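Local atomic coordinates of ADP-dependent (S)-NAD(P)H-hydrate dehydratase (Streptococcus mutans, PDB entry 3BGK), a protein that probably catalyses the ADP-dependent dehydration of the S-form of damaged, hydrated NAD(P)H, restoring NAD(P)H and releasing AMP and phosphate. Residues Gln122-Asp127 / Ala151-Gln156; Ile237-Pro242 / Ala275-Ser280; Gly241-Thr246 / Ile282-Ser287. All blocks are in the same frame, centred on the assembly; numbering follows the deposited sequence.

The three contacts come from a single alpha/beta/alpha sandwich and lie on both sides of the chain's centre. Interaction 1 comes first along the chain and closes before the others open; it joins the ends of helices 116-125 and 139-151 where strands 128-131 and 157-161 begin. Interactions 2 and 3, with centres about 8 Å apart, lie about 30 and 34 Å from it, centre to centre. They share Gly241 and Pro242, and both fasten the loop between strand 233-237 and helix 249-263 to successive parts of helix 268-287. That loop precedes Gly250 and Asp251, predicted ligand-binding residues, whereas interaction 1 is structural packing far from those sites.

Interaction 1: residues Gln122-Asp127 / Ala151-Gln156; sequences QITAAD and AIEPKQ
With CG anti to its own carbonyl carbon (chi1 -70°) and the chain extended beyond it (chi2 -177°), Gln156 carries its amide across to the carbonyls of Ile123 and Ala126. The setting is the ribokinase-like alpha/beta/alpha sandwich, where helix 116-125 runs out just before strand 128-131 and helix 139-151 just before strand 157-161; the contact illustrates how one amide can join two such helix-to-strand connections. Gln156 NE2 donates to Ala126 O at 2.8 Å in a fairly straight bond, the acceptor lying near the amide plane while the donor stands above the carbonyl plane. A second bond, from Gln156 NE2 to Ile123 O, is bent and weak although the two atoms are only 2.6 Å apart; Ile123 O also accepts the backbone N of Ala126 as the helix ends. The opposite half of the amide turns back on its own loop: OE1 accepts the N of Glu153, fixing the rotation of the group across a type I turn from Glu153 to Gln156.

Beside this polar centre lies a small apolar patch. Ile123 directs CG2 at Ala151 CB, 3.8 Å away, and at Ile152 CD1 at 4.1 Å. Ile123 also touches Leu62 of strand 60-64, so that the end of the helix lies on the sheet. Toward the surface, the extended chain of Glu153 passes obliquely across Thr124, bringing Glu153 OE1 to 3.7 Å from Thr124 CB; the Thr124 hydroxyl is engaged instead by Glu121 O within its own helix. Asp127, just ahead of strand 128-131, bonds through its backbone to Arg60 and Thr157, and its OD2 accepts from Arg60 N. Here Gln156 CA approaches Asp127 O at 3.4 Å as a CA-H...O contact.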
loop_
_atom_site.group_PDB
_atom_site.type_symbol
_atom_site.label_atom_id
_atom_site.label_comp_id
_atom_site.label_asym_id
_atom_site.label_seq_id
_atom_site.Cartn_x
_atom_site.Cartn_y
_atom_site.Cartn_z
ATOM N N GLN A 122 20.176 -18.997 -4.003
ATOM C CA GLN A 122 20.070 -17.817 -3.151
ATOM C C GLN A 122 20.766 -17.967 -1.799
ATOM O O GLN A 122 21.260 -16.980 -1.247
ATOM C CB GLN A 122 18.604 -17.392 -2.969
ATOM C CG GLN A 122 17.968 -16.774 -4.220
ATOM C CD GLN A 122 18.663 -15.497 -4.693
ATOM O OE1 GLN A 122 19.064 -14.652 -3.886
ATOM N NE2 GLN A 122 18.793 -15.347 -6.006
ATOM N N ILE A 123 20.817 -19.190 -1.274
ATOM C CA ILE A 123 21.553 -19.458 -0.038
ATOM C C ILE A 123 23.049 -19.171 -0.231
ATOM O O ILE A 123 23.657 -18.482 0.601
ATOM C CB ILE A 123 21.305 -20.892 0.502
ATOM C CG1 ILE A 123 19.890 -21.011 1.078
ATOM C CG2 ILE A 123 22.313 -21.250 1.594
ATOM C CD1 ILE A 123 19.317 -22.420 1.037
ATOM N N THR A 124 23.621 -19.662 -1.338
ATOM C CA THR A 124 25.041 -19.434 -1.669
ATOM C C THR A 124 25.389 -17.968 -1.946
ATOM O O THR A 124 26.546 -17.569 -1.793
ATOM C CB THR A 124 25.519 -20.263 -2.901
ATOM O OG1 THR A 124 25.070 -19.635 -4.108
ATOM C CG2 THR A 124 25.016 -21.707 -2.850
ATOM N N ALA A 125 24.408 -17.182 -2.385
ATOM C CA ALA A 125 24.606 -15.748 -2.634
ATOM C C ALA A 125 24.484 -14.893 -1.356
ATOM O O ALA A 125 24.929 -13.745 -1.324
ATOM C CB ALA A 125 23.635 -15.261 -3.701
ATOM N N ALA A 126 23.885 -15.460 -0.309
ATOM C CA ALA A 126 23.645 -14.741 0.945
ATOM C C ALA A 126 24.831 -14.796 1.909
ATOM O O ALA A 126 25.554 -15.796 1.954
ATOM C CB ALA A 126 22.393 -15.290 1.624
ATOM N N ASP A 127 25.018 -13.720 2.677
ATOM C CA ASP A 127 25.977 -13.692 3.790
ATOM C C ASP A 127 25.297 -14.085 5.104
ATOM O O ASP A 127 25.912 -14.687 5.980
ATOM C CB ASP A 127 26.583 -12.298 3.954
ATOM C CG ASP A 127 27.258 -11.798 2.697
ATOM O OD1 ASP A 127 28.158 -12.496 2.173
ATOM O OD2 ASP A 127 26.897 -10.695 2.234
ATOM N N ALA A 151 22.662 -26.569 2.862
ATOM C CA ALA A 151 23.265 -25.586 1.964
ATOM C C ALA A 151 24.063 -24.482 2.679
ATOM O O ALA A 151 24.803 -23.729 2.035
ATOM C CB ALA A 151 22.194 -24.981 1.050
ATOM N N ILE A 152 23.914 -24.389 3.999
ATOM C CA ILE A 152 24.643 -23.386 4.783
ATOM C C ILE A 152 26.145 -23.651 4.744
ATOM O O ILE A 152 26.592 -24.799 4.762
ATOM C CB ILE A 152 24.121 -23.267 6.258
ATOM C CG1 ILE A 152 22.690 -22.704 6.304
ATOM C CG2 ILE A 152 25.058 -22.420 7.125
ATOM C CD1 ILE A 152 22.516 -21.291 5.724
ATOM N N GLU A 153 26.906 -22.564 4.666
ATOM C CA GLU A 153 28.352 -22.602 4.545
ATOM C C GLU A 153 28.955 -22.021 5.826
ATOM O O GLU A 153 28.279 -21.272 6.533
ATOM C CB GLU A 153 28.776 -21.801 3.306
ATOM C CG GLU A 153 28.069 -22.240 1.996
ATOM C CD GLU A 153 28.224 -21.244 0.842
ATOM O OE1 GLU A 153 27.801 -21.584 -0.283
ATOM O OE2 GLU A 153 28.761 -20.127 1.043
ATOM N N PRO A 154 30.214 -22.378 6.147
ATOM C CA PRO A 154 30.864 -21.938 7.403
ATOM C C PRO A 154 31.051 -20.416 7.589
ATOM O O PRO A 154 31.062 -19.935 8.729
ATOM C CB PRO A 154 32.232 -22.628 7.347
ATOM C CG PRO A 154 32.052 -23.762 6.372
ATOM C CD PRO A 154 31.103 -23.246 5.352
ATOM N N LYS A 155 31.202 -19.672 6.495
ATOM C CA LYS A 155 31.364 -18.210 6.572
ATOM C C LYS A 155 30.039 -17.446 6.762
ATOM O O LYS A 155 30.043 -16.227 6.971
ATOM C CB LYS A 155 32.100 -17.682 5.329
ATOM N N GLN A 156 28.922 -18.165 6.691
ATOM C CA GLN A 156 27.596 -17.563 6.780
ATOM C C GLN A 156 27.080 -17.469 8.215
ATOM O O GLN A 156 27.354 -18.343 9.034
ATOM C CB GLN A 156 26.599 -18.377 5.965
ATOM C CG GLN A 156 26.763 -18.297 4.468
ATOM C CD GLN A 156 25.680 -19.067 3.751
ATOM O OE1 GLN A 156 25.298 -20.159 4.176
ATOM N NE2 GLN A 156 25.169 -18.505 2.665
#

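Interaction 2: residues Ile237-Pro242 / Ala275-Ser280; sequences IQVGGP and AVFLHS
Where the chain leaves strand 233-237 for the loop leading to helix 249-263, Ile237 and Val239 pack against Phe277 and Ser280 of helix 268-287. Val239 turns its isopropyl group to the ring so that the two side chains cross at about a right angle: Val239 CG2 is 3.7 Å from Phe277 CD1, and CG1 meets CE1 at 3.8 Å. The same CG2 also rests on Ser280 CB, filling the step between two residues one helical turn apart.

Ile237 is split in its task. With CG1 held between the backbone N and the carbonyl carbon (chi1 52°), CD1 extends to Ser280 OG at 3.7 Å, while CG2 lies at the edge of the Phe277 ring, near its plane, and 4.0 Å from Phe277 CA. In this three-layer sandwich the contact thus shows a helix packed near the end of the sheet at which strand 36-37 pairs with 233-237; Ile37 touches both Ile237 and Phe277. Neighbouring Val276 borders Thr226, a residue predicted to bind AMP.

Further along the loop no side chain intervenes. Gly240 has a positive phi (117°) at which a CB would be jammed against the preceding carbonyl O; its CA comes to 3.9 Å from Ser280 CB. The hydroxyl of Ser280 faces the side-chain amide of Gln244, whose orientation is uncertain.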
loop_
_atom_site.group_PDB
_atom_site.type_symbol
_atom_site.label_atom_id
_atom_site.label_comp_id
_atom_site.label_asym_id
_atom_site.label_seq_id
_atom_site.Cartn_x
_atom_site.Cartn_y
_atom_site.Cartn_z
ATOM N N ILE A 237 18.827 -5.351 28.652
ATOM C CA ILE A 237 18.336 -4.043 28.207
ATOM C C ILE A 237 17.376 -3.460 29.244
ATOM O O ILE A 237 16.502 -4.172 29.746
ATOM C CB ILE A 237 17.653 -4.098 26.815
ATOM C CG1 ILE A 237 16.573 -5.190 26.774
ATOM C CG2 ILE A 237 18.694 -4.306 25.727
ATOM C CD1 ILE A 237 15.423 -4.893 25.834
ATOM N N GLN A 238 17.549 -2.180 29.579
ATOM C CA GLN A 238 16.634 -1.515 30.515
ATOM C C GLN A 238 15.459 -0.854 29.789
ATOM O O GLN A 238 14.360 -0.750 30.348
ATOM C CB GLN A 238 17.351 -0.498 31.420
ATOM C CG GLN A 238 18.463 -1.059 32.341
ATOM C CD GLN A 238 17.999 -2.112 33.365
ATOM O OE1 GLN A 238 18.824 -2.854 33.916
ATOM N NE2 GLN A 238 16.689 -2.178 33.624
ATOM N N VAL A 239 15.702 -0.414 28.551
ATOM C CA VAL A 239 14.661 0.128 27.662
ATOM C C VAL A 239 13.602 -0.924 27.314
ATOM O O VAL A 239 13.846 -2.129 27.425
ATOM C CB VAL A 239 15.256 0.714 26.341
ATOM C CG1 VAL A 239 16.088 1.959 26.618
ATOM C CG2 VAL A 239 16.081 -0.320 25.608
ATOM N N GLY A 240 12.431 -0.457 26.892
ATOM C CA GLY A 240 11.322 -1.349 26.564
ATOM C C GLY A 240 10.124 -1.130 27.463
ATOM O O GLY A 240 10.265 -0.672 28.595
ATOM N N GLY A 241 8.940 -1.463 26.962
ATOM C CA GLY A 241 7.723 -1.334 27.748
ATOM C C GLY A 241 6.557 -2.149 27.231
ATOM O O GLY A 241 6.696 -2.873 26.242
ATOM N N PRO A 242 5.393 -2.031 27.900
ATOM C CA PRO A 242 4.186 -2.815 27.610
ATOM C C PRO A 242 3.535 -2.475 26.271
ATOM O O PRO A 242 2.753 -3.267 25.753
ATOM C CB PRO A 242 3.250 -2.455 28.769
ATOM C CG PRO A 242 3.699 -1.115 29.213
ATOM C CD PRO A 242 5.184 -1.094 29.018
ATOM N N ALA A 275 21.437 -4.287 18.044
ATOM C CA ALA A 275 20.179 -4.467 17.333
ATOM C C ALA A 275 19.018 -4.605 18.322
ATOM O O ALA A 275 17.989 -3.932 18.183
ATOM C CB ALA A 275 20.253 -5.677 16.416
ATOM N N VAL A 276 19.201 -5.454 19.334
ATOM C CA VAL A 276 18.196 -5.670 20.370
ATOM C C VAL A 276 17.910 -4.392 21.158
ATOM O O VAL A 276 16.746 -4.096 21.449
ATOM C CB VAL A 276 18.584 -6.827 21.318
ATOM C CG1 VAL A 276 17.570 -6.978 22.465
ATOM C CG2 VAL A 276 18.687 -8.127 20.540
ATOM N N PHE A 277 18.953 -3.629 21.484
ATOM C CA PHE A 277 18.757 -2.375 22.216
ATOM C C PHE A 277 17.945 -1.373 21.403
ATOM O O PHE A 277 16.990 -0.786 21.912
ATOM C CB PHE A 277 20.084 -1.734 22.649
ATOM C CG PHE A 277 19.929 -0.320 23.179
ATOM C CD1 PHE A 277 19.553 -0.091 24.502
ATOM C CD2 PHE A 277 20.130 0.781 22.346
ATOM C CE1 PHE A 277 19.393 1.208 24.986
ATOM C CE2 PHE A 277 19.970 2.080 22.825
ATOM C CZ PHE A 277 19.600 2.291 24.146
ATOM N N LEU A 278 18.335 -1.175 20.146
ATOM C CA LEU A 278 17.728 -0.150 19.309
ATOM C C LEU A 278 16.242 -0.395 19.041
ATOM O O LEU A 278 15.439 0.530 19.048
ATOM C CB LEU A 278 18.510 0.003 18.001
ATOM C CG LEU A 278 18.304 1.335 17.281
ATOM C CD1 LEU A 278 18.742 2.493 18.153
ATOM C CD2 LEU A 278 19.069 1.320 15.988
ATOM N N HIS A 279 15.900 -1.651 18.801
ATOM C CA HIS A 279 14.523 -2.108 18.670
ATOM C C HIS A 279 13.646 -1.539 19.801
ATOM O O HIS A 279 12.668 -0.824 19.533
ATOM C CB HIS A 279 14.544 -3.642 18.649
ATOM C CG HIS A 279 13.199 -4.292 18.707
ATOM N ND1 HIS A 279 12.607 -4.673 19.893
ATOM C CD2 HIS A 279 12.353 -4.679 17.724
ATOM C CE1 HIS A 279 11.444 -5.247 19.638
ATOM N NE2 HIS A 279 11.273 -5.271 18.330
ATOM N N SER A 280 14.018 -1.817 21.053
ATOM C CA SER A 280 13.270 -1.321 22.226
ATOM C C SER A 280 13.428 0.178 22.471
ATOM O O SER A 280 12.488 0.842 22.933
ATOM C CB SER A 280 13.642 -2.099 23.492
ATOM O OG SER A 280 12.963 -3.343 23.537
#

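Interaction 3: residues Gly241-Thr246 / Ile282-Ser287; sequences GPYQAT and IADQLS
Tyr243 meets helix 268-287 with both its ring and its hydroxyl. Ser287 CB sits almost exactly over the centre of one face, 3.3 Å from the ring centroid and 5° off the normal, a close CH-pi contact. At the edge of the ring, in its plane, the hydroxyl donates to Asp284 OD1; the modelled 2.4 Å between Tyr243 OH and Asp284 OD1 is very short, so the exact length is doubtful. The carboxylate is turned 72° from the ring plane. Alongside, Ala283 CB packs on the aliphatic part of Gln244, 3.5 Å from CG.

This is the single-turn 3-10 segment 242-244 of the loop before helix 249-263, docked on the last turns of a long outer helix of the alpha/beta/alpha sandwich. The Tyr243 ring folds back over its own loop, for CG lies between the backbone N and the carbonyl carbon (chi1 37°), and Gly241 CA lies against its second face, offset toward the rim.

Behind the first shell, Ser287 OG donates to Asp284 O one turn back. Asp284 OD1 has a second donor in Gly240 N. Outward, Pro242 O accepts a hydrogen bond from Arg49 NH1 of the second subunit, and Ala245 packs on Phe58 of that same neighbouring chain.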
loop_
_atom_site.group_PDB
_atom_site.type_symbol
_atom_site.label_atom_id
_atom_site.label_comp_id
_atom_site.label_asym_id
_atom_site.label_seq_id
_atom_site.Cartn_x
_atom_site.Cartn_y
_atom_site.Cartn_z
ATOM N N GLY A 241 8.940 -1.463 26.962
ATOM C CA GLY A 241 7.723 -1.334 27.748
ATOM C C GLY A 241 6.557 -2.149 27.231
ATOM O O GLY A 241 6.696 -2.873 26.242
ATOM N N PRO A 242 5.393 -2.031 27.900
ATOM C CA PRO A 242 4.186 -2.815 27.610
ATOM C C PRO A 242 3.535 -2.475 26.271
ATOM O O PRO A 242 2.753 -3.267 25.753
ATOM C CB PRO A 242 3.250 -2.455 28.769
ATOM C CG PRO A 242 3.699 -1.115 29.213
ATOM C CD PRO A 242 5.184 -1.094 29.018
ATOM N N TYR A 243 3.862 -1.308 25.729
ATOM C CA TYR A 243 3.400 -0.868 24.407
ATOM C C TYR A 243 3.995 -1.731 23.279
ATOM O O TYR A 243 3.608 -1.612 22.109
ATOM C CB TYR A 243 3.754 0.613 24.201
ATOM C CG TYR A 243 5.093 0.987 24.801
ATOM C CD1 TYR A 243 5.175 1.523 26.091
ATOM C CD2 TYR A 243 6.279 0.778 24.095
ATOM C CE1 TYR A 243 6.401 1.854 26.656
ATOM C CE2 TYR A 243 7.507 1.102 24.651
ATOM C CZ TYR A 243 7.559 1.642 25.931
ATOM O OH TYR A 243 8.773 1.973 26.483
ATOM N N GLN A 244 4.935 -2.596 23.646
ATOM C CA GLN A 244 5.562 -3.508 22.703
ATOM C C GLN A 244 4.860 -4.857 22.636
ATOM O O GLN A 244 5.175 -5.681 21.769
ATOM C CB GLN A 244 7.023 -3.720 23.075
ATOM C CG GLN A 244 7.946 -2.650 22.545
ATOM C CD GLN A 244 9.369 -2.864 22.982
ATOM O OE1 GLN A 244 10.208 -3.315 22.200
ATOM N NE2 GLN A 244 9.651 -2.561 24.242
ATOM N N ALA A 245 3.918 -5.087 23.548
ATOM C CA ALA A 245 3.248 -6.384 23.649
ATOM C C ALA A 245 2.164 -6.541 22.580
ATOM O O ALA A 245 0.974 -6.700 22.890
ATOM C CB ALA A 245 2.679 -6.576 25.043
ATOM N N THR A 246 2.594 -6.496 21.321
ATOM C CA THR A 246 1.687 -6.541 20.179
ATOM C C THR A 246 2.241 -7.453 19.091
ATOM O O THR A 246 3.461 -7.602 18.960
ATOM C CB THR A 246 1.377 -5.117 19.630
ATOM O OG1 THR A 246 0.424 -5.201 18.565
ATOM C CG2 THR A 246 2.630 -4.426 19.121
ATOM N N ILE A 282 13.758 2.502 20.190
ATOM C CA ILE A 282 12.841 3.169 19.260
ATOM C C ILE A 282 11.399 3.084 19.781
ATOM O O ILE A 282 10.668 4.084 19.788
ATOM C CB ILE A 282 12.978 2.610 17.813
ATOM C CG1 ILE A 282 14.331 3.019 17.217
ATOM C CG2 ILE A 282 11.835 3.096 16.929
ATOM C CD1 ILE A 282 14.784 2.185 16.019
ATOM N N ALA A 283 11.014 1.897 20.247
ATOM C CA ALA A 283 9.696 1.666 20.830
ATOM C C ALA A 283 9.445 2.609 22.005
ATOM O O ALA A 283 8.341 3.150 22.141
ATOM C CB ALA A 283 9.544 0.208 21.259
ATOM N N ASP A 284 10.479 2.812 22.833
ATOM C CA ASP A 284 10.429 3.776 23.941
ATOM C C ASP A 284 10.176 5.196 23.461
ATOM O O ASP A 284 9.382 5.911 24.066
ATOM C CB ASP A 284 11.701 3.729 24.803
ATOM C CG ASP A 284 11.633 2.666 25.898
ATOM O OD1 ASP A 284 11.002 1.607 25.672
ATOM O OD2 ASP A 284 12.204 2.882 26.990
ATOM N N GLN A 285 10.840 5.604 22.384
ATOM C CA GLN A 285 10.614 6.939 21.811
ATOM C C GLN A 285 9.208 7.111 21.254
ATOM O O GLN A 285 8.567 8.138 21.492
ATOM C CB GLN A 285 11.627 7.243 20.715
ATOM C CG GLN A 285 12.899 7.866 21.228
ATOM C CD GLN A 285 13.908 8.103 20.132
ATOM O OE1 GLN A 285 13.589 8.064 18.937
ATOM N NE2 GLN A 285 15.142 8.358 20.532
ATOM N N LEU A 286 8.736 6.100 20.525
ATOM C CA LEU A 286 7.398 6.116 19.935
ATOM C C LEU A 286 6.269 6.019 20.971
ATOM O O LEU A 286 5.129 6.407 20.685
ATOM C CB LEU A 286 7.250 5.008 18.874
ATOM C CG LEU A 286 7.991 5.204 17.547
ATOM C CD1 LEU A 286 7.900 3.965 16.678
ATOM C CD2 LEU A 286 7.473 6.435 16.798
ATOM N N SER A 287 6.595 5.519 22.163
ATOM C CA SER A 287 5.618 5.316 23.236
ATOM C C SER A 287 5.079 6.606 23.844
ATOM O O SER A 287 3.951 6.635 24.355
ATOM C CB SER A 287 6.205 4.445 24.349
ATOM O OG SER A 287 7.196 5.137 25.096
#